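Local coordinates for bartonella effector protein (Bep) substrate of VirB T4SS (PDB 4M16) that probably transfers AMP from ATP to tyrosine and threonine residues of target proteins, through the N-terminal Fic domain described here, at residues Y64-L69 / E75-T80; A93-M98 / P154-N159. One frame throughout, in Å; residues are numbered along the deposited sequence.

In the fold
Both contacts lie inside the Fic/DOC family region, with centres about 12 Å apart. Contact 1 is the more buried: 64-69 of helix 59-70 meets the loop 75-80, hiding 241 Å² around a histidine-to-backbone hydrogen bond. Contact 2 is partly buried and covers 167 Å²; there the chain leaving strand 92-93 rests two methionines on the Fic-motif loop 154-159 by van der Waals packing alone. The contacts share no segment, yet they touch: H66 of contact 1 meets the loop of contact 2 with its ring, so this one residue joins the two.

Contact 1: residues Y64-L69 / E75-T80; sequences YLHKRL and EWAGYT
A type II beta turn from W76 to Y79 packs against helix 59-70, with G78 of the turn set directly beside H66 and K67. The turn is closed by its own backbone bond, Y79 N to W76 O at 2.9 Å. G78, its third residue, has no side chain between turn and helix, and its CA comes within 4.3 Å of K67 CA. H66 supplies the polar link: G78 N donates to H66 ND1 at 3.0 Å, almost straight (166° at the hydrogen) and close to the imidazole plane. That direction is set by chi1 of -168°, which turns the ring away from the helix backbone N and out toward the turn. At the same edge, H66 CE1 meets W76 CZ3 at 3.7 Å; the two rings come rim to rim, planes 30° apart, with neither lying over the other. A77 fits alongside the helix, its CB 3.8 Å from H66 O. K67 bends about its CB-CG bond, so that the CD methylene passes 3.7 Å from A77 O, while the ammonium end leads away from the turn. The other ring nitrogen of H66, NE2, bonds to A157 O, and F155 stacks on the ring, so the imidazole is held at two nitrogens and on a face. With both nitrogens engaged by backbone groups, rotation of the ring is restricted. A buried histidine on helix 59-70 thus links the type II turn that follows the helix to the loop carrying the Fic motif.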
# COMPACT_ATOMS: atom_id res chain seq x y z
N TYR A 64 -6.97 9.00 2.72
CA TYR A 64 -8.30 9.12 2.17
C TYR A 64 -8.69 7.81 1.46
O TYR A 64 -9.77 7.28 1.68
CB TYR A 64 -8.37 10.32 1.19
CG TYR A 64 -9.56 10.27 0.28
CD1 TYR A 64 -10.80 10.79 0.68
CD2 TYR A 64 -9.44 9.76 -1.00
CE1 TYR A 64 -11.89 10.78 -0.17
CE2 TYR A 64 -10.53 9.73 -1.87
CZ TYR A 64 -11.75 10.24 -1.45
OH TYR A 64 -12.84 10.20 -2.29
N LEU A 65 -7.81 7.33 0.58
CA LEU A 65 -8.04 6.09 -0.15
C LEU A 65 -8.19 4.86 0.79
O LEU A 65 -9.04 4.02 0.57
CB LEU A 65 -6.95 5.83 -1.20
CG LEU A 65 -6.87 6.69 -2.44
CD1 LEU A 65 -5.60 6.38 -3.25
CD2 LEU A 65 -8.10 6.56 -3.28
N HIS A 66 -7.34 4.77 1.81
CA HIS A 66 -7.45 3.66 2.75
C HIS A 66 -8.78 3.67 3.49
O HIS A 66 -9.39 2.61 3.67
CB HIS A 66 -6.28 3.73 3.75
CG HIS A 66 -6.14 2.50 4.57
ND1 HIS A 66 -6.74 2.36 5.79
CD2 HIS A 66 -5.44 1.36 4.35
CE1 HIS A 66 -6.40 1.19 6.30
NE2 HIS A 66 -5.63 0.57 5.44
N LYS A 67 -9.23 4.87 3.90
CA LYS A 67 -10.55 5.07 4.53
C LYS A 67 -11.67 4.63 3.58
O LYS A 67 -12.62 3.93 3.98
CB LYS A 67 -10.72 6.53 4.99
CG LYS A 67 -12.13 6.97 5.36
CD LYS A 67 -12.57 6.48 6.70
CE LYS A 67 -13.93 7.06 7.10
NZ LYS A 67 -13.84 8.43 7.65
N ARG A 68 -11.58 5.02 2.31
CA ARG A 68 -12.56 4.54 1.32
C ARG A 68 -12.62 3.02 1.18
O ARG A 68 -13.71 2.41 1.15
CB ARG A 68 -12.29 5.14 -0.07
CG ARG A 68 -12.58 6.65 -0.20
CD ARG A 68 -14.07 6.97 -0.13
NE ARG A 68 -14.80 6.28 -1.20
CZ ARG A 68 -14.84 6.65 -2.48
NH1 ARG A 68 -14.23 7.75 -2.89
NH2 ARG A 68 -15.49 5.90 -3.35
N LEU A 69 -11.43 2.44 1.06
CA LEU A 69 -11.27 1.01 0.79
C LEU A 69 -11.71 0.13 1.96
O LEU A 69 -12.25 -0.92 1.73
CB LEU A 69 -9.83 0.64 0.43
CG LEU A 69 -9.37 1.06 -0.97
CD1 LEU A 69 -7.83 1.05 -1.17
CD2 LEU A 69 -10.05 0.23 -2.00
N GLU A 75 -12.60 0.44 12.10
CA GLU A 75 -12.65 1.71 12.79
C GLU A 75 -11.43 2.56 12.49
O GLU A 75 -11.52 3.79 12.48
CB GLU A 75 -12.79 1.51 14.32
CG GLU A 75 -14.12 0.95 14.76
CD GLU A 75 -14.19 0.70 16.27
OE1 GLU A 75 -13.69 1.55 17.05
OE2 GLU A 75 -14.75 -0.35 16.66
N TRP A 76 -10.29 1.90 12.24
CA TRP A 76 -9.01 2.57 12.10
C TRP A 76 -8.66 2.83 10.63
O TRP A 76 -7.57 3.33 10.34
CB TRP A 76 -7.87 1.78 12.81
CG TRP A 76 -7.89 0.31 12.52
CD1 TRP A 76 -8.40 -0.66 13.32
CD2 TRP A 76 -7.34 -0.36 11.38
NE1 TRP A 76 -8.25 -1.89 12.75
CE2 TRP A 76 -7.57 -1.74 11.56
CE3 TRP A 76 -6.63 0.06 10.27
CZ2 TRP A 76 -7.18 -2.69 10.65
CZ3 TRP A 76 -6.23 -0.88 9.36
CH2 TRP A 76 -6.55 -2.25 9.52
N ALA A 77 -9.56 2.52 9.69
CA ALA A 77 -9.26 2.84 8.25
C ALA A 77 -8.93 4.34 8.09
O ALA A 77 -9.62 5.22 8.63
CB ALA A 77 -10.43 2.43 7.33
N GLY A 78 -7.85 4.64 7.39
CA GLY A 78 -7.35 5.99 7.22
C GLY A 78 -6.34 6.44 8.26
O GLY A 78 -5.65 7.49 8.05
N TYR A 79 -6.22 5.70 9.36
CA TYR A 79 -5.35 6.08 10.45
C TYR A 79 -4.06 5.34 10.26
O TYR A 79 -4.06 4.18 9.86
CB TYR A 79 -5.95 5.69 11.84
CG TYR A 79 -7.12 6.57 12.31
CD1 TYR A 79 -8.39 6.42 11.77
CD2 TYR A 79 -6.95 7.51 13.31
CE1 TYR A 79 -9.45 7.20 12.19
CE2 TYR A 79 -8.01 8.30 13.74
CZ TYR A 79 -9.25 8.13 13.17
OH TYR A 79 -10.28 8.91 13.56
N THR A 80 -2.93 5.98 10.56
CA THR A 80 -1.63 5.29 10.45
C THR A 80 -1.27 4.60 11.76
O THR A 80 -1.66 5.03 12.87
CB THR A 80 -0.55 6.24 9.95
OG1 THR A 80 -0.47 7.38 10.83
CG2 THR A 80 -0.89 6.70 8.55

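Contact 2: residues A93-M98 / P154-N159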
# COMPACT_ATOMS: atom_id res chain seq x y z
N ALA A 93 -4.93 0.39 20.89
CA ALA A 93 -4.11 -0.51 20.12
C ALA A 93 -2.99 0.24 19.46
O ALA A 93 -3.07 1.47 19.21
CB ALA A 93 -4.95 -1.25 19.08
N GLN A 94 -1.93 -0.52 19.18
CA GLN A 94 -0.73 0.02 18.62
C GLN A 94 0.02 -1.04 17.86
O GLN A 94 -0.11 -2.21 18.14
CB GLN A 94 0.16 0.59 19.71
CG GLN A 94 1.18 1.50 19.07
CD GLN A 94 1.74 2.45 20.07
OE1 GLN A 94 1.82 2.11 21.30
NE2 GLN A 94 2.02 3.67 19.61
N MET A 95 0.73 -0.63 16.82
CA MET A 95 1.53 -1.57 16.06
C MET A 95 2.82 -0.92 15.60
O MET A 95 2.96 -0.62 14.44
CB MET A 95 0.73 -2.09 14.88
CG MET A 95 1.40 -3.20 14.09
SD MET A 95 1.30 -4.70 15.06
CE MET A 95 1.43 -5.96 13.80
N SER A 96 3.73 -0.68 16.52
CA SER A 96 5.01 0.01 16.13
C SER A 96 5.87 -0.82 15.15
O SER A 96 6.56 -0.28 14.26
CB SER A 96 5.82 0.44 17.37
OG SER A 96 5.03 1.35 18.14
N MET A 97 5.88 -2.13 15.32
CA MET A 97 6.75 -3.01 14.54
C MET A 97 5.95 -4.01 13.72
O MET A 97 5.02 -4.64 14.22
CB MET A 97 7.74 -3.74 15.48
CG MET A 97 8.78 -2.82 16.06
SD MET A 97 10.14 -3.67 16.83
CE MET A 97 9.27 -4.27 18.26
N MET A 98 6.31 -4.10 12.44
CA MET A 98 5.72 -5.04 11.49
C MET A 98 6.83 -5.57 10.59
O MET A 98 7.77 -4.86 10.24
CB MET A 98 4.66 -4.34 10.65
CG MET A 98 3.55 -3.75 11.48
SD MET A 98 2.04 -3.41 10.53
CE MET A 98 1.35 -5.05 10.30
N PRO A 154 2.48 2.11 6.22
CA PRO A 154 1.99 2.96 7.27
C PRO A 154 0.67 2.55 7.97
O PRO A 154 0.37 3.14 8.97
CB PRO A 154 1.77 4.30 6.55
CG PRO A 154 1.45 3.94 5.14
CD PRO A 154 2.35 2.75 4.89
N PHE A 155 -0.12 1.65 7.39
CA PHE A 155 -1.39 1.17 8.01
C PHE A 155 -1.26 -0.18 8.73
O PHE A 155 -0.38 -0.98 8.42
CB PHE A 155 -2.50 1.08 6.92
CG PHE A 155 -2.66 2.35 6.15
CD1 PHE A 155 -3.28 3.44 6.70
CD2 PHE A 155 -2.13 2.47 4.86
CE1 PHE A 155 -3.37 4.65 5.98
CE2 PHE A 155 -2.20 3.65 4.16
CZ PHE A 155 -2.87 4.75 4.70
N ARG A 156 -2.18 -0.46 9.68
CA ARG A 156 -2.19 -1.77 10.30
C ARG A 156 -2.28 -2.90 9.28
O ARG A 156 -1.62 -3.92 9.41
CB ARG A 156 -3.30 -1.90 11.37
CG ARG A 156 -3.36 -3.26 12.03
CD ARG A 156 -2.07 -3.65 12.67
NE ARG A 156 -2.20 -4.97 13.23
CZ ARG A 156 -2.18 -6.12 12.54
NH1 ARG A 156 -2.10 -6.19 11.20
NH2 ARG A 156 -2.31 -7.22 13.19
N ALA A 157 -3.09 -2.71 8.26
CA ALA A 157 -3.25 -3.69 7.21
C ALA A 157 -3.87 -2.98 5.99
O ALA A 157 -4.30 -1.82 6.09
CB ALA A 157 -4.19 -4.82 7.66
N GLY A 158 -3.89 -3.64 4.82
CA GLY A 158 -4.47 -3.02 3.66
C GLY A 158 -3.47 -2.13 2.93
O GLY A 158 -3.82 -1.43 1.97
N ASN A 159 -2.22 -2.20 3.32
CA ASN A 159 -1.19 -1.40 2.66
C ASN A 159 -1.00 -1.62 1.19
O ASN A 159 -0.85 -0.65 0.42
CB ASN A 159 0.16 -1.57 3.36
CG ASN A 159 0.17 -0.98 4.77
OD1 ASN A 159 0.33 0.20 4.93
ND2 ASN A 159 0.06 -1.83 5.79
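With chi1 of -173° in M95 and 179° in R156, each CG is carried to the side away from its backbone N, and a bend at chi2 in both then lays the thioether against the guanidinium arm. M95 CG reaches R156 CD at 3.8 Å. Farther along, M95 CE sits over one face of the R156 guanidinium, 3.7 Å above its plane and displaced toward the rim. M98 approaches R156 at about a right angle. In one of its two deposited conformers its CE lies 3.3 Å from R156 O and 3.7 Å from R156 NH1, so this half of the contact is less certain. The contact is van der Waals packing of methyl and thioether groups on guanidinium and backbone carbonyl, without a hydrogen bond between the segments.

Within the loop, N159 OD1 accepts from F155 N at 2.9 Å, in the carbonyl plane and on a lone pair, while N159 ND2 donates to F155 O at 2.8 Å, reaching that oxygen from 41° out of its carbonyl plane. One amide thus grips both backbone polar groups of F155 and ties them to the first residue of helix 159-174, just past its N-cap G158. R81 ties the facing chain by bonding to M95 O. H153 and 154-159 correspond to the start of the Fic motif, HxFx(D/E)GN, with A157 where the consensus has an acidic residue; in relatives this loop and helix start form the active-site region. The contact joins it to the chain leaving the hairpin of strands 85-86 and 92-93, the probable flap of the Fic fold.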